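Local coordinates for protein glucose-6-phosphate isomerase (Plasmodium falciparum, PDB 3QKI) that probably catalyses the reversible conversion of glucose 6-phosphate to fructose 6-phosphate, the second step of glycolysis, at residues S389-I392 with Q393-M397; G527-L530 with S531-S535; G180-F183 with V184-M188. All blocks are in the same frame, centred on the assembly; numbering follows the deposited sequence.

In the fold
Each of the three contacts joins neighbouring turns of one helix, so none closes a long loop, and they follow one another along the chain without nesting or crossing. Interaction 3 comes first, near the start of helix 179-197, which follows strand 168-172 of the parallel five-stranded sheet. Interaction 1 lies on helix 388-400, between strands 375-380 and 418-420 of the mixed sheet, and interaction 2 on helix 523-543, after strand 513-518 of that same sheet. In space they converge near the chain centre, their own centres about 12 to 13 Å apart. His391 of interaction 1 touches both Leu530 and Phe183, and Leu530 also meets Phe183, so helices belonging to the two sheet regions pack together.

Interaction 1: residues S389-I392 with Q393-M397; sequences SAHI and QQLSM
Gln393 reaches back along its own helix toward Ser389 and Ala390. Its CB lies 3.5 Å from Ala390 O and its CG 3.6 Å from Ser389 O, beside the backbone bond from Gln393 N to that same Ser389 O. Beyond CG the chain is extended (chi2 -174°) and carries the amide out to OE1, which accepts from a water 2.8 Å away. This water also donates to Ala390 O and so links side chain to backbone; NE2 bonds to Tyr419 O. Both ends of the amide are thereby engaged, which fixes its rotation. One turn on, Ser396 OG donates to Ile392 O at 2.9 Å, while Ser396 N reaches the same oxygen from the opposite face of the carbonyl plane. With OG beside its own backbone N (chi1 -56°), the hydroxyl folds back onto the helix and touches Ile392 CG2. Ile392 and Leu395 run side by side, CD1 to CD2 4.0 Å. A second water bridges His391 ND1, in the plane of the ring, and OE1 of the substrate-binding Gln394, whose NE2 bonds to Glu398. In this helix of a beta-alpha-beta unit, His391, Ile392, Leu395 and Ser396 face helix 523-543, Ala390, His391 and Gln394 meet Leu179 of helix 179-197, Ile392 and Ser396 touch strand 418-420, and Gln393 packs on Phe420 of the second subunit.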
loop_
_atom_site.group_PDB
_atom_site.type_symbol
_atom_site.label_atom_id
_atom_site.label_comp_id
_atom_site.label_asym_id
_atom_site.label_seq_id
_atom_site.Cartn_x
_atom_site.Cartn_y
_atom_site.Cartn_z
ATOM N N SER A 389 -3.589 6.723 1.783
ATOM C CA SER A 389 -2.820 6.464 0.545
ATOM C C SER A 389 -3.608 5.601 -0.462
ATOM O O SER A 389 -3.605 5.921 -1.654
ATOM C CB SER A 389 -1.508 5.761 0.903
ATOM O OG SER A 389 -0.710 5.449 -0.219
ATOM N N ALA A 390 -4.272 4.518 0.005
ATOM C CA ALA A 390 -5.061 3.627 -0.854
ATOM C C ALA A 390 -6.209 4.400 -1.504
ATOM O O ALA A 390 -6.503 4.173 -2.675
ATOM C CB ALA A 390 -5.590 2.439 -0.054
ATOM N N HIS A 391 -6.849 5.317 -0.757
ATOM C CA HIS A 391 -7.910 6.169 -1.312
ATOM C C HIS A 391 -7.305 7.181 -2.327
ATOM O O HIS A 391 -7.809 7.272 -3.450
ATOM C CB HIS A 391 -8.689 6.932 -0.210
ATOM C CG HIS A 391 -9.663 7.926 -0.787
ATOM N ND1 HIS A 391 -10.591 7.550 -1.757
ATOM C CD2 HIS A 391 -9.778 9.253 -0.566
ATOM C CE1 HIS A 391 -11.275 8.646 -2.043
ATOM N NE2 HIS A 391 -10.817 9.697 -1.363
ATOM N N ILE A 392 -6.231 7.898 -1.941
ATOM C CA ILE A 392 -5.539 8.853 -2.823
ATOM C C ILE A 392 -5.072 8.191 -4.129
ATOM O O ILE A 392 -5.186 8.810 -5.177
ATOM C CB ILE A 392 -4.427 9.677 -2.091
ATOM C CG1 ILE A 392 -5.030 10.469 -0.915
ATOM C CG2 ILE A 392 -3.656 10.613 -3.053
ATOM C CD1 ILE A 392 -6.322 11.324 -1.259
ATOM N N GLN A 393 -4.641 6.927 -4.077
ATOM C CA GLN A 393 -4.254 6.140 -5.263
ATOM C C GLN A 393 -5.362 6.070 -6.280
ATOM O O GLN A 393 -5.103 6.388 -7.437
ATOM C CB GLN A 393 -3.878 4.716 -4.867
ATOM C CG GLN A 393 -2.434 4.508 -4.747
ATOM C CD GLN A 393 -2.127 3.049 -4.501
ATOM O OE1 GLN A 393 -2.999 2.231 -4.171
ATOM N NE2 GLN A 393 -0.866 2.695 -4.671
ATOM N N GLN A 394 -6.616 5.675 -5.876
ATOM C CA GLN A 394 -7.731 5.656 -6.829
ATOM C C GLN A 394 -8.114 7.079 -7.267
ATOM O O GLN A 394 -8.229 7.334 -8.471
ATOM C CB GLN A 394 -8.970 4.919 -6.302
ATOM C CG GLN A 394 -10.140 5.058 -7.310
ATOM C CD GLN A 394 -11.437 4.466 -6.897
ATOM O OE1 GLN A 394 -11.789 4.469 -5.739
ATOM N NE2 GLN A 394 -12.190 3.954 -7.860
ATOM N N LEU A 395 -8.312 7.995 -6.299
ATOM C CA LEU A 395 -8.711 9.375 -6.557
ATOM C C LEU A 395 -7.803 10.024 -7.603
ATOM O O LEU A 395 -8.302 10.590 -8.562
ATOM C CB LEU A 395 -8.741 10.194 -5.251
ATOM C CG LEU A 395 -9.064 11.707 -5.389
ATOM C CD1 LEU A 395 -10.469 11.936 -5.927
ATOM C CD2 LEU A 395 -8.914 12.412 -4.062
ATOM N N SER A 396 -6.477 9.870 -7.455
ATOM C CA SER A 396 -5.509 10.452 -8.385
ATOM C C SER A 396 -5.395 9.663 -9.681
ATOM O O SER A 396 -5.581 10.223 -10.756
ATOM C CB SER A 396 -4.133 10.527 -7.724
ATOM O OG SER A 396 -4.253 11.261 -6.513
ATOM N N MET A 397 -5.022 8.374 -9.569
ATOM C CA MET A 397 -4.717 7.516 -10.698
ATOM C C MET A 397 -5.866 7.215 -11.632
ATOM O O MET A 397 -5.666 7.183 -12.846
ATOM C CB MET A 397 -3.977 6.255 -10.246
ATOM C CG MET A 397 -2.641 6.588 -9.593
ATOM S SD MET A 397 -1.782 5.228 -8.831
ATOM C CE MET A 397 -1.172 4.319 -10.273
HETATM O O HOH W 1 -5.788 1.926 -3.957
HETATM O O HOH W 2 -11.877 6.186 -3.918
#

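Interaction 2: residues G527-L530 with S531-S535; sequences GLLL and SLYES
Leu529 and Tyr533 lie side by side, pointing the same way from successive turns of helix 523-543. Leu529 CD1 comes alongside the ring at CE1, 4.0 Å away, and the carbonyl oxygen of Leu529 lies at the ring edge, in its plane, 3.6 Å from Tyr533 CD1. The backbone bond from Tyr533 N to Leu529 O is weak at 3.4 Å. Leu530 and Glu534 meet differently, their side chains running at a slant to each other. Both methyls of Leu530 abut the carboxylate, CD1 at 3.7 Å and CD2 at 3.8 Å from Glu534 OE2. Glu534 is extended beyond CG (chi2 -175°), which carries its carboxylate to the leucine branch. Ser535 OG donates to Ser531 O at 2.7 Å from above the carbonyl plane, on the face opposite Ser535 N, so two donors grip one oxygen within the helix. Outside the segments, Tyr533 OH bonds to Glu444 and Ser531 OG to Asp344, while Glu534 OE1 forms a salt bridge with Arg117. The two carboxylate oxygens of Glu534 thus have unlike surroundings, OE2 against leucine methyls and OE1 against a guanidinium group that would probably keep this buried acid ionised.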
loop_
_atom_site.group_PDB
_atom_site.type_symbol
_atom_site.label_atom_id
_atom_site.label_comp_id
_atom_site.label_asym_id
_atom_site.label_seq_id
_atom_site.Cartn_x
_atom_site.Cartn_y
_atom_site.Cartn_z
ATOM N N GLY A 527 -12.242 16.306 6.954
ATOM C CA GLY A 527 -13.005 16.854 5.836
ATOM C C GLY A 527 -12.138 17.812 5.028
ATOM O O GLY A 527 -12.105 17.727 3.791
ATOM N N LEU A 528 -11.374 18.700 5.726
ATOM C CA LEU A 528 -10.436 19.614 5.058
ATOM C C LEU A 528 -9.423 18.801 4.215
ATOM O O LEU A 528 -9.161 19.173 3.076
ATOM C CB LEU A 528 -9.637 20.443 6.078
ATOM C CG LEU A 528 -10.331 21.533 6.861
ATOM C CD1 LEU A 528 -9.348 22.155 7.829
ATOM C CD2 LEU A 528 -10.929 22.621 5.931
ATOM N N LEU A 529 -8.867 17.706 4.791
ATOM C CA LEU A 529 -7.885 16.832 4.131
ATOM C C LEU A 529 -8.477 16.142 2.879
ATOM O O LEU A 529 -7.832 16.132 1.840
ATOM C CB LEU A 529 -7.277 15.815 5.125
ATOM C CG LEU A 529 -6.206 14.849 4.595
ATOM C CD1 LEU A 529 -4.957 15.587 4.123
ATOM C CD2 LEU A 529 -5.827 13.817 5.665
ATOM N N LEU A 530 -9.684 15.583 2.982
ATOM C CA LEU A 530 -10.339 14.940 1.845
ATOM C C LEU A 530 -10.567 15.929 0.712
ATOM O O LEU A 530 -10.182 15.652 -0.428
ATOM C CB LEU A 530 -11.692 14.293 2.229
ATOM C CG LEU A 530 -12.510 13.779 1.034
ATOM C CD1 LEU A 530 -11.892 12.537 0.430
ATOM C CD2 LEU A 530 -13.947 13.641 1.365
ATOM N N SER A 531 -11.174 17.085 1.027
ATOM C CA SER A 531 -11.494 18.079 0.008
ATOM C C SER A 531 -10.228 18.653 -0.624
ATOM O O SER A 531 -10.224 18.912 -1.814
ATOM C CB SER A 531 -12.404 19.169 0.562
ATOM O OG SER A 531 -12.515 20.241 -0.366
ATOM N N LEU A 532 -9.158 18.816 0.156
ATOM C CA LEU A 532 -7.884 19.325 -0.326
ATOM C C LEU A 532 -7.387 18.455 -1.498
ATOM O O LEU A 532 -7.007 18.998 -2.528
ATOM C CB LEU A 532 -6.848 19.364 0.829
ATOM C CG LEU A 532 -5.395 19.692 0.453
ATOM C CD1 LEU A 532 -5.300 21.033 -0.218
ATOM C CD2 LEU A 532 -4.475 19.626 1.678
ATOM N N TYR A 533 -7.418 17.121 -1.347
ATOM C CA TYR A 533 -6.975 16.194 -2.387
ATOM C C TYR A 533 -7.977 16.074 -3.537
ATOM O O TYR A 533 -7.551 16.043 -4.702
ATOM C CB TYR A 533 -6.561 14.822 -1.798
ATOM C CG TYR A 533 -5.144 14.862 -1.278
ATOM C CD1 TYR A 533 -4.848 15.434 -0.038
ATOM C CD2 TYR A 533 -4.078 14.439 -2.072
ATOM C CE1 TYR A 533 -3.529 15.562 0.407
ATOM C CE2 TYR A 533 -2.754 14.560 -1.632
ATOM C CZ TYR A 533 -2.487 15.106 -0.386
ATOM O OH TYR A 533 -1.186 15.222 0.060
ATOM N N GLU A 534 -9.295 16.077 -3.236
ATOM C CA GLU A 534 -10.311 16.040 -4.316
ATOM C C GLU A 534 -10.158 17.320 -5.175
ATOM O O GLU A 534 -10.126 17.239 -6.403
ATOM C CB GLU A 534 -11.748 15.966 -3.751
ATOM C CG GLU A 534 -12.134 14.633 -3.116
ATOM C CD GLU A 534 -13.585 14.548 -2.666
ATOM O OE1 GLU A 534 -14.266 15.600 -2.625
ATOM O OE2 GLU A 534 -14.058 13.421 -2.394
ATOM N N SER A 535 -9.962 18.474 -4.517
ATOM C CA SER A 535 -9.753 19.758 -5.200
ATOM C C SER A 535 -8.449 19.737 -6.005
ATOM O O SER A 535 -8.456 20.137 -7.164
ATOM C CB SER A 535 -9.744 20.906 -4.202
ATOM O OG SER A 535 -10.946 20.957 -3.458
#

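Interaction 3: residues G180-F183 with V184-M188; sequences GTEF and VYEAM
Near the N-terminal end of helix 179-197, just past the substrate-binding residues Gly176 and Ser177, the ring of Phe183 rests against its neighbour Val184. Val184 CG2 lies over one face of the ring in a CH-pi contact, 4.1 Å from the centroid, 26° off the ring normal and displaced toward the rim; its nearest ring atom is Phe183 CD2 at 3.7 Å. CG1 of Val184 is anti to the backbone N (chi1 -178°), which leaves CG2 beside that N, facing the ring and also near Gly180 O. Ala187, one turn on, sets its CB 4.2 Å from Phe183 CE1. The backbone bonds are regular i to i+4 links: Val184 N to Gly180 O, Tyr185 N to Thr181 O, Glu186 N to Glu182 O and Ala187 N to Phe183 O.

On another side of the helix Glu182 and Glu186 come together at their stems, CG to CG 4.3 Å. Their OE2 atoms remain 4.7 Å apart, and one water donates to both, at 2.7 Å from Glu182 OE2 and 2.7 Å from Glu186 OE2. The bend of Glu186 at chi2 (-64°) turns its carboxylate toward this bridge. Salt bridges from Glu186 to Lys189 and to Arg233 of the second subunit would offset the like charges, and through the latter Glu186 ties this side of the helix to the dimer partner. The aromatic side, by contrast, is internal: Phe183 meets Phe388 and Cys526, and Val184 packs on Leu324. Strand 168-172, the loop that holds Gly176 and Ser177, and this helix follow one another as in the beta-loop-helix units of alpha/beta sugar isomerase (SIS) domains.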
loop_
_atom_site.group_PDB
_atom_site.type_symbol
_atom_site.label_atom_id
_atom_site.label_comp_id
_atom_site.label_asym_id
_atom_site.label_seq_id
_atom_site.Cartn_x
_atom_site.Cartn_y
_atom_site.Cartn_z
ATOM N N GLY A 180 -12.755 5.554 0.063
ATOM C CA GLY A 180 -12.896 6.789 0.827
ATOM C C GLY A 180 -13.455 6.518 2.208
ATOM O O GLY A 180 -12.938 7.030 3.207
ATOM N N THR A 181 -14.488 5.659 2.279
ATOM C CA THR A 181 -15.107 5.291 3.551
ATOM C C THR A 181 -14.070 4.668 4.503
ATOM O O THR A 181 -14.001 5.090 5.655
ATOM C CB THR A 181 -16.291 4.349 3.317
ATOM O OG1 THR A 181 -17.115 4.911 2.299
ATOM C CG2 THR A 181 -17.107 4.086 4.603
ATOM N N GLU A 182 -13.282 3.678 4.022
ATOM C CA GLU A 182 -12.298 3.023 4.865
ATOM C C GLU A 182 -11.212 3.997 5.336
ATOM O O GLU A 182 -10.794 3.934 6.506
ATOM C CB GLU A 182 -11.709 1.754 4.214
ATOM C CG GLU A 182 -10.749 1.059 5.175
ATOM C CD GLU A 182 -10.416 -0.372 4.839
ATOM O OE1 GLU A 182 -10.284 -0.688 3.637
ATOM O OE2 GLU A 182 -10.268 -1.177 5.783
ATOM N N PHE A 183 -10.812 4.936 4.464
ATOM C CA PHE A 183 -9.842 5.965 4.850
ATOM C C PHE A 183 -10.417 6.715 6.073
ATOM O O PHE A 183 -9.758 6.782 7.101
ATOM C CB PHE A 183 -9.522 6.920 3.657
ATOM C CG PHE A 183 -9.369 8.399 3.998
ATOM C CD1 PHE A 183 -8.538 8.815 5.034
ATOM C CD2 PHE A 183 -10.077 9.368 3.296
ATOM C CE1 PHE A 183 -8.463 10.169 5.395
ATOM C CE2 PHE A 183 -9.951 10.725 3.621
ATOM C CZ PHE A 183 -9.148 11.112 4.669
ATOM N N VAL A 184 -11.638 7.255 5.959
ATOM C CA VAL A 184 -12.274 8.054 7.025
ATOM C C VAL A 184 -12.551 7.223 8.272
ATOM O O VAL A 184 -12.331 7.701 9.379
ATOM C CB VAL A 184 -13.529 8.839 6.543
ATOM C CG1 VAL A 184 -14.118 9.699 7.676
ATOM C CG2 VAL A 184 -13.201 9.716 5.337
ATOM N N TYR A 185 -13.002 5.980 8.098
ATOM C CA TYR A 185 -13.285 5.086 9.193
ATOM C C TYR A 185 -12.023 4.854 10.073
ATOM O O TYR A 185 -12.038 5.105 11.278
ATOM C CB TYR A 185 -13.875 3.758 8.677
ATOM C CG TYR A 185 -14.105 2.792 9.810
ATOM C CD1 TYR A 185 -15.091 3.035 10.772
ATOM C CD2 TYR A 185 -13.275 1.685 9.986
ATOM C CE1 TYR A 185 -15.248 2.200 11.867
ATOM C CE2 TYR A 185 -13.419 0.848 11.085
ATOM C CZ TYR A 185 -14.418 1.103 12.013
ATOM O OH TYR A 185 -14.620 0.241 13.044
ATOM N N GLU A 186 -10.950 4.398 9.460
ATOM C CA GLU A 186 -9.694 4.168 10.167
ATOM C C GLU A 186 -9.092 5.461 10.748
ATOM O O GLU A 186 -8.531 5.428 11.840
ATOM C CB GLU A 186 -8.695 3.446 9.253
ATOM C CG GLU A 186 -9.062 1.986 9.019
ATOM C CD GLU A 186 -9.036 1.107 10.253
ATOM O OE1 GLU A 186 -8.225 1.368 11.173
ATOM O OE2 GLU A 186 -9.857 0.166 10.313
ATOM N N ALA A 187 -9.231 6.587 10.034
ATOM C CA ALA A 187 -8.699 7.867 10.489
ATOM C C ALA A 187 -9.385 8.367 11.758
ATOM O O ALA A 187 -8.730 8.892 12.655
ATOM C CB ALA A 187 -8.846 8.912 9.393
ATOM N N MET A 188 -10.707 8.224 11.803
ATOM C CA MET A 188 -11.557 8.793 12.841
ATOM C C MET A 188 -11.949 7.897 14.015
ATOM O O MET A 188 -12.351 8.428 15.048
ATOM C CB MET A 188 -12.813 9.413 12.192
ATOM C CG MET A 188 -12.510 10.547 11.201
ATOM S SD MET A 188 -11.188 11.707 11.724
ATOM C CE MET A 188 -11.865 12.268 13.294
HETATM O O HOH W 3 -11.204 -0.978 8.261
#